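Local coordinates for hypothetical protein PSPTO5229 (Pseudomonas syringae pv. tomato str. DC3000, PDB 2EVE), which is of unknown function but forms an EVE domain, related to the ASCH and PUA domains, and holds a tris-hydroxymethyl-methyl-ammonium molecule in a pocket, at residues D11-S16 against F47-S52; S118-L123 against A139-A144. All coordinates share one frame; numbering follows the deposited sequence.

Contact 1. Residues D11-S16 against F47-S52; sequences DEFSIS and FFFYHS. With 144 (tris-hydroxymethyl-methyl-ammonium), chain D.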
loop_
_atom_site.group_PDB
_atom_site.type_symbol
_atom_site.label_atom_id
_atom_site.label_comp_id
_atom_site.label_asym_id
_atom_site.label_seq_id
_atom_site.Cartn_x
_atom_site.Cartn_y
_atom_site.Cartn_z
ATOM N N ASP A 11 5.002 -6.022 -11.168
ATOM C CA ASP A 11 6.126 -5.946 -12.098
ATOM C C ASP A 11 7.045 -4.794 -11.719
ATOM O O ASP A 11 8.209 -4.761 -12.116
ATOM C CB ASP A 11 5.652 -5.760 -13.540
ATOM C CG ASP A 11 5.112 -7.035 -14.145
ATOM O OD1 ASP A 11 5.655 -8.119 -13.835
ATOM O OD2 ASP A 11 4.158 -6.957 -14.945
ATOM N N GLU A 12 6.510 -3.843 -10.958
ATOM C CA GLU A 12 7.285 -2.693 -10.515
ATOM C C GLU A 12 7.853 -2.967 -9.126
ATOM O O GLU A 12 9.036 -2.746 -8.873
ATOM C CB GLU A 12 6.407 -1.440 -10.482
ATOM C CG GLU A 12 7.173 -0.168 -10.149
ATOM C CD GLU A 12 6.307 1.078 -10.212
ATOM O OE1 GLU A 12 5.183 0.997 -10.753
ATOM O OE2 GLU A 12 6.756 2.138 -9.729
ATOM N N PHE A 13 7.000 -3.443 -8.227
ATOM C CA PHE A 13 7.421 -3.767 -6.867
ATOM C C PHE A 13 6.412 -4.757 -6.302
ATOM O O PHE A 13 5.244 -4.425 -6.104
ATOM C CB PHE A 13 7.485 -2.497 -6.013
ATOM C CG PHE A 13 8.023 -2.718 -4.627
ATOM C CD1 PHE A 13 9.275 -3.296 -4.430
ATOM C CD2 PHE A 13 7.278 -2.336 -3.515
ATOM C CE1 PHE A 13 9.779 -3.490 -3.142
ATOM C CE2 PHE A 13 7.771 -2.523 -2.226
ATOM C CZ PHE A 13 9.023 -3.101 -2.038
ATOM N N SER A 14 6.872 -5.980 -6.061
ATOM C CA SER A 14 6.019 -7.051 -5.559
ATOM C C SER A 14 6.335 -7.426 -4.120
ATOM O O SER A 14 7.337 -6.988 -3.555
ATOM C CB SER A 14 6.201 -8.297 -6.423
ATOM O OG SER A 14 7.479 -8.863 -6.187
ATOM N N ILE A 15 5.482 -8.259 -3.533
ATOM C CA ILE A 15 5.706 -8.701 -2.167
ATOM C C ILE A 15 6.987 -9.540 -2.133
ATOM O O ILE A 15 7.669 -9.596 -1.110
ATOM C CB ILE A 15 4.507 -9.526 -1.628
ATOM C CG1 ILE A 15 4.759 -9.940 -0.177
ATOM C CG2 ILE A 15 4.264 -10.739 -2.509
ATOM C CD1 ILE A 15 4.802 -8.781 0.801
ATOM N N SER A 16 7.314 -10.184 -3.255
ATOM C CA SER A 16 8.535 -10.988 -3.329
ATOM C C SER A 16 9.756 -10.075 -3.255
ATOM O O SER A 16 10.769 -10.430 -2.649
ATOM C CB SER A 16 8.581 -11.803 -4.628
ATOM O OG SER A 16 7.649 -12.870 -4.596
ATOM N N PHE A 47 0.401 -3.437 7.149
ATOM C CA PHE A 47 -0.456 -3.190 5.998
ATOM C C PHE A 47 -0.493 -4.368 5.050
ATOM O O PHE A 47 0.465 -5.139 4.956
ATOM C CB PHE A 47 0.022 -1.949 5.229
ATOM C CG PHE A 47 1.327 -2.144 4.497
ATOM C CD1 PHE A 47 1.348 -2.578 3.173
ATOM C CD2 PHE A 47 2.537 -1.886 5.133
ATOM C CE1 PHE A 47 2.559 -2.753 2.496
ATOM C CE2 PHE A 47 3.751 -2.060 4.466
ATOM C CZ PHE A 47 3.762 -2.489 3.150
ATOM N N PHE A 48 -1.618 -4.512 4.360
ATOM C CA PHE A 48 -1.750 -5.564 3.369
ATOM C C PHE A 48 -1.123 -5.046 2.086
ATOM O O PHE A 48 -1.400 -3.925 1.657
ATOM C CB PHE A 48 -3.218 -5.905 3.119
ATOM C CG PHE A 48 -3.835 -6.724 4.204
ATOM C CD1 PHE A 48 -3.196 -7.867 4.676
ATOM C CD2 PHE A 48 -5.056 -6.360 4.758
ATOM C CE1 PHE A 48 -3.765 -8.635 5.683
ATOM C CE2 PHE A 48 -5.633 -7.122 5.766
ATOM C CZ PHE A 48 -4.987 -8.263 6.231
ATOM N N PHE A 49 -0.261 -5.867 1.497
ATOM C CA PHE A 49 0.429 -5.534 0.252
ATOM C C PHE A 49 -0.479 -6.031 -0.875
ATOM O O PHE A 49 -0.587 -7.234 -1.119
ATOM C CB PHE A 49 1.785 -6.260 0.223
ATOM C CG PHE A 49 2.763 -5.731 -0.804
ATOM C CD1 PHE A 49 2.432 -5.667 -2.156
ATOM C CD2 PHE A 49 4.047 -5.353 -0.411
ATOM C CE1 PHE A 49 3.373 -5.232 -3.105
ATOM C CE2 PHE A 49 4.987 -4.921 -1.345
ATOM C CZ PHE A 49 4.654 -4.859 -2.695
ATOM N N TYR A 50 -1.135 -5.099 -1.556
ATOM C CA TYR A 50 -2.060 -5.436 -2.631
ATOM C C TYR A 50 -1.441 -5.282 -4.019
ATOM O O TYR A 50 -0.939 -4.214 -4.374
ATOM C CB TYR A 50 -3.312 -4.557 -2.496
ATOM C CG TYR A 50 -4.366 -4.773 -3.558
ATOM C CD1 TYR A 50 -4.280 -4.137 -4.795
ATOM C CD2 TYR A 50 -5.450 -5.614 -3.321
ATOM C CE1 TYR A 50 -5.253 -4.336 -5.777
ATOM C CE2 TYR A 50 -6.426 -5.820 -4.293
ATOM C CZ TYR A 50 -6.321 -5.182 -5.512
ATOM O OH TYR A 50 -7.284 -5.388 -6.468
ATOM N N HIS A 51 -1.470 -6.366 -4.793
ATOM C CA HIS A 51 -0.935 -6.363 -6.150
ATOM C C HIS A 51 -1.986 -5.815 -7.104
ATOM O O HIS A 51 -3.068 -6.380 -7.236
ATOM C CB HIS A 51 -0.543 -7.782 -6.572
ATOM C CG HIS A 51 0.772 -8.235 -6.021
ATOM N ND1 HIS A 51 1.296 -9.482 -6.284
ATOM C CD2 HIS A 51 1.681 -7.600 -5.243
ATOM C CE1 HIS A 51 2.472 -9.596 -5.693
ATOM N NE2 HIS A 51 2.730 -8.469 -5.056
ATOM N N SER A 52 -1.650 -4.715 -7.773
ATOM C CA SER A 52 -2.560 -4.057 -8.705
ATOM C C SER A 52 -2.078 -4.129 -10.155
ATOM O O SER A 52 -0.902 -4.375 -10.412
ATOM C CB SER A 52 -2.726 -2.592 -8.294
ATOM O OG SER A 52 -1.477 -1.917 -8.328
HETATM C C1 144 D . -5.772 -2.213 -10.244
HETATM N N 144 D . -6.692 -1.469 -9.395
HETATM C C2 144 D . -7.666 -2.436 -8.789
HETATM O O2 144 D . -7.659 -3.861 -8.570
HETATM C C3 144 D . -7.306 -0.406 -10.298
HETATM O O3 144 D . -8.239 0.475 -9.639
HETATM C C4 144 D . -5.855 -0.915 -8.309
HETATM O O4 144 D . -4.672 0.153 -8.423
#
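Ser-14 and Ile-15, where the loop 11-16 turns into a helix, lie closest to His-51 and Phe-49 of the strand, with CA atoms 7.0 Å apart for Ser-14 and His-51 and 6.6 Å for Ile-15 and Phe-49. A single hydrogen bond crosses the gap: Ile-15 N donates to His-51 NE2 over 3.2 Å, at an N-H...acceptor angle of 158°. The amide lies almost exactly in the imidazole plane, which would fix the ring's rotation; with NE2 accepting, the proton of a neutral ring is probably on ND1. The imidazole reaches this amide because His-51 CG sits beside its backbone N, chi1 -79°. Ser-14 is the N-cap, and its OG accepts a weak capping bond from Ser-16 N.

Ile-15 N also lies above one face of the Phe-49 ring, nearer the outer atoms than the centre, while Phe-13 O, hydrogen-bonded to Ser-8 OG of strand 3-8, meets the ring edge in plane, 3.5 Å from Phe-49 CZ. Ile-15 CD1 comes within 3.7 Å of Phe-49 CD2, the two side chains antiparallel to one another. The Phe-13 ring approaches obliquely, its plane at 44° to that of Phe-49, and Phe-13 CD2 lies 3.7 Å from Phe-49 CZ.

On the strand's other side, Tyr-50 OH shares a 2.6 Å hydrogen bond with O2 of the bound tris-hydroxymethyl-methyl-ammonium, so this strand also lines the ligand pocket. The start of helix 15-21 sits on the sheet through Ile-15, which also touches Phe-101 and Ile-104 of strand 95-110 and Ala-60 of strand 58-71; Trp-26 meets Phe-49 edge-to-face.

Contact 2. Residues S118-L123 against A139-A144; sequences SQLEQL and AEQWAA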
loop_
_atom_site.group_PDB
_atom_site.type_symbol
_atom_site.label_atom_id
_atom_site.label_comp_id
_atom_site.label_asym_id
_atom_site.label_seq_id
_atom_site.Cartn_x
_atom_site.Cartn_y
_atom_site.Cartn_z
ATOM N N SER A 118 -18.917 -9.974 3.230
ATOM C CA SER A 118 -19.783 -8.948 3.798
ATOM C C SER A 118 -19.046 -8.087 4.826
ATOM O O SER A 118 -19.322 -6.895 4.958
ATOM C CB SER A 118 -21.018 -9.592 4.444
ATOM O OG SER A 118 -20.659 -10.458 5.506
ATOM N N GLN A 119 -18.105 -8.688 5.548
ATOM C CA GLN A 119 -17.345 -7.963 6.559
ATOM C C GLN A 119 -16.420 -6.901 5.978
ATOM O O GLN A 119 -15.894 -6.063 6.708
ATOM C CB GLN A 119 -16.518 -8.933 7.406
ATOM C CG GLN A 119 -17.297 -9.611 8.514
ATOM C CD GLN A 119 -16.434 -10.544 9.336
ATOM O OE1 GLN A 119 -16.034 -11.612 8.871
ATOM N NE2 GLN A 119 -16.131 -10.139 10.565
ATOM N N LEU A 120 -16.220 -6.935 4.665
ATOM C CA LEU A 120 -15.344 -5.963 4.020
ATOM C C LEU A 120 -16.112 -4.960 3.165
ATOM O O LEU A 120 -15.512 -4.216 2.395
ATOM C CB LEU A 120 -14.312 -6.683 3.147
ATOM C CG LEU A 120 -13.425 -7.739 3.817
ATOM C CD1 LEU A 120 -12.483 -8.344 2.783
ATOM C CD2 LEU A 120 -12.634 -7.108 4.954
ATOM N N GLU A 121 -17.432 -4.925 3.301
ATOM C CA GLU A 121 -18.236 -4.006 2.501
ATOM C C GLU A 121 -17.866 -2.535 2.679
ATOM O O GLU A 121 -18.081 -1.726 1.776
ATOM C CB GLU A 121 -19.724 -4.201 2.805
ATOM C CG GLU A 121 -20.265 -5.553 2.376
ATOM C CD GLU A 121 -21.755 -5.684 2.626
ATOM O OE1 GLU A 121 -22.178 -5.521 3.790
ATOM O OE2 GLU A 121 -22.499 -5.950 1.661
ATOM N N GLN A 122 -17.304 -2.194 3.836
ATOM C CA GLN A 122 -16.916 -0.812 4.118
ATOM C C GLN A 122 -15.470 -0.503 3.744
ATOM O O GLN A 122 -14.991 0.609 3.965
ATOM C CB GLN A 122 -17.133 -0.497 5.600
ATOM C CG GLN A 122 -18.591 -0.494 6.022
ATOM C CD GLN A 122 -19.404 0.553 5.285
ATOM O OE1 GLN A 122 -19.111 1.748 5.360
ATOM N NE2 GLN A 122 -20.431 0.111 4.568
ATOM N N LEU A 123 -14.776 -1.485 3.181
ATOM C CA LEU A 123 -13.390 -1.290 2.776
ATOM C C LEU A 123 -13.385 -0.570 1.429
ATOM O O LEU A 123 -14.000 -1.032 0.470
ATOM C CB LEU A 123 -12.694 -2.644 2.648
ATOM C CG LEU A 123 -11.190 -2.623 2.379
ATOM C CD1 LEU A 123 -10.454 -2.010 3.571
ATOM C CD2 LEU A 123 -10.718 -4.045 2.130
ATOM N N ALA A 139 -9.725 -3.189 12.601
ATOM C CA ALA A 139 -9.274 -4.413 13.247
ATOM C C ALA A 139 -10.149 -5.580 12.808
ATOM O O ALA A 139 -9.665 -6.698 12.632
ATOM C CB ALA A 139 -9.326 -4.257 14.766
ATOM N N GLU A 140 -11.441 -5.314 12.624
ATOM C CA GLU A 140 -12.378 -6.351 12.207
ATOM C C GLU A 140 -12.100 -6.801 10.779
ATOM O O GLU A 140 -12.138 -7.995 10.478
ATOM C CB GLU A 140 -13.825 -5.855 12.303
ATOM C CG GLU A 140 -14.159 -5.129 13.596
ATOM C CD GLU A 140 -13.934 -3.631 13.491
ATOM O OE1 GLU A 140 -14.794 -2.933 12.904
ATOM O OE2 GLU A 140 -12.892 -3.151 13.983
ATOM N N GLN A 141 -11.822 -5.846 9.896
ATOM C CA GLN A 141 -11.541 -6.185 8.508
ATOM C C GLN A 141 -10.228 -6.948 8.418
ATOM O O GLN A 141 -10.109 -7.902 7.653
ATOM C CB GLN A 141 -11.482 -4.917 7.653
ATOM C CG GLN A 141 -12.788 -4.141 7.634
ATOM C CD GLN A 141 -12.651 -2.781 6.976
ATOM O OE1 GLN A 141 -11.602 -2.140 7.066
ATOM N NE2 GLN A 141 -13.720 -2.323 6.328
ATOM N N TRP A 142 -9.246 -6.526 9.207
ATOM C CA TRP A 142 -7.945 -7.177 9.217
ATOM C C TRP A 142 -8.082 -8.639 9.640
ATOM O O TRP A 142 -7.563 -9.536 8.978
ATOM C CB TRP A 142 -6.995 -6.433 10.164
ATOM C CG TRP A 142 -5.578 -6.943 10.138
ATOM C CD1 TRP A 142 -5.050 -7.946 10.903
ATOM C CD2 TRP A 142 -4.519 -6.494 9.281
ATOM N NE1 TRP A 142 -3.730 -8.150 10.570
ATOM C CE2 TRP A 142 -3.380 -7.273 9.578
ATOM C CE3 TRP A 142 -4.425 -5.511 8.285
ATOM C CZ2 TRP A 142 -2.158 -7.096 8.918
ATOM C CZ3 TRP A 142 -3.210 -5.336 7.627
ATOM C CH2 TRP A 142 -2.092 -6.129 7.949
ATOM N N ALA A 143 -8.791 -8.874 10.739
ATOM C CA ALA A 143 -8.993 -10.230 11.233
ATOM C C ALA A 143 -9.748 -11.071 10.211
ATOM O O ALA A 143 -9.453 -12.252 10.026
ATOM C CB ALA A 143 -9.760 -10.197 12.552
ATOM N N ALA A 144 -10.724 -10.462 9.541
ATOM C CA ALA A 144 -11.511 -11.172 8.543
ATOM C C ALA A 144 -10.645 -11.628 7.377
ATOM O O ALA A 144 -10.796 -12.743 6.878
ATOM C CB ALA A 144 -12.643 -10.282 8.037
HETATM O O HOH W 1 -16.404 -3.424 6.292
HETATM O O HOH W 2 -13.666 -9.910 11.720
HETATM O O HOH W 3 -14.111 0.736 6.494
#
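Gln-141 fills much of the interface between the first residues of helix 139-149 and the loop 118-123, whose Leu-120 to Leu-123 portion is a type I beta turn within the EVE domain. No direct hydrogen bond joins the two segments; side-chain packing and bridging waters do. In the helix, Glu-140 contributes its backbone: its O accepts from a water that also takes a weak bond from Gln-119 NE2.

Next comes Gln-141, whose CG stands beside the backbone N (chi1 -61°) and whose chain then runs extended toward the turn. Its aliphatic part is covered by Leu-120, with Leu-120 CD2 3.7 Å from Gln-141 CB, the two side chains crossing obliquely. Farther out, Leu-123 CD1 lies 3.7 Å from Gln-141 OE1. That oxygen accepts from Thr-138 N, just before the helix, which fixes which way round the amide lies and points NE2 at the loop. NE2 comes near Leu-123 N, but both are donors, and the Leu-123 amide is instead spent on Leu-120 O, closing the turn. Two waters complete the polar contacts of the Gln-141 amide: one, 2.9 Å from Gln-141 NE2, also accepts from Gln-122 N and donates to Gln-119 O, while the second accepts from NE2 and donates to Gln-122 O. Leu-123 continues onto Met-135 and Val-137 of strand 134-137, which ties the loop to the edge of the sheet as well as to the helix.

One turn of helix later, Ala-144 sets its methyl against Gln-119. Leu-120 CD2 is more distant from that methyl, whereas Ala-144 CB lies 3.7 Å from Gln-119 OE1.

In the fold
Contact 1 is complete by residue 52, well before contact 2 begins at residue 118, and both belong to the one EVE domain, their centres about 20 Å apart. Contact 1 lies near the middle of the molecule, where the start of helix 15-21 meets the inner strand 46-51; contact 2 is peripheral, joining the loop after helix 111-115 to the C-terminal helix 139-149, which follows the edge strand 134-137. The two nevertheless meet directly: Trp-142 stacks on Phe-48, with Phe-48 CE2 3.2 Å from Trp-142 CE3, and Tyr-3 also stacks with the tryptophan. The terminal helix is thereby anchored to the central sheet, whose strand 46-51 leads into the ligand pocket.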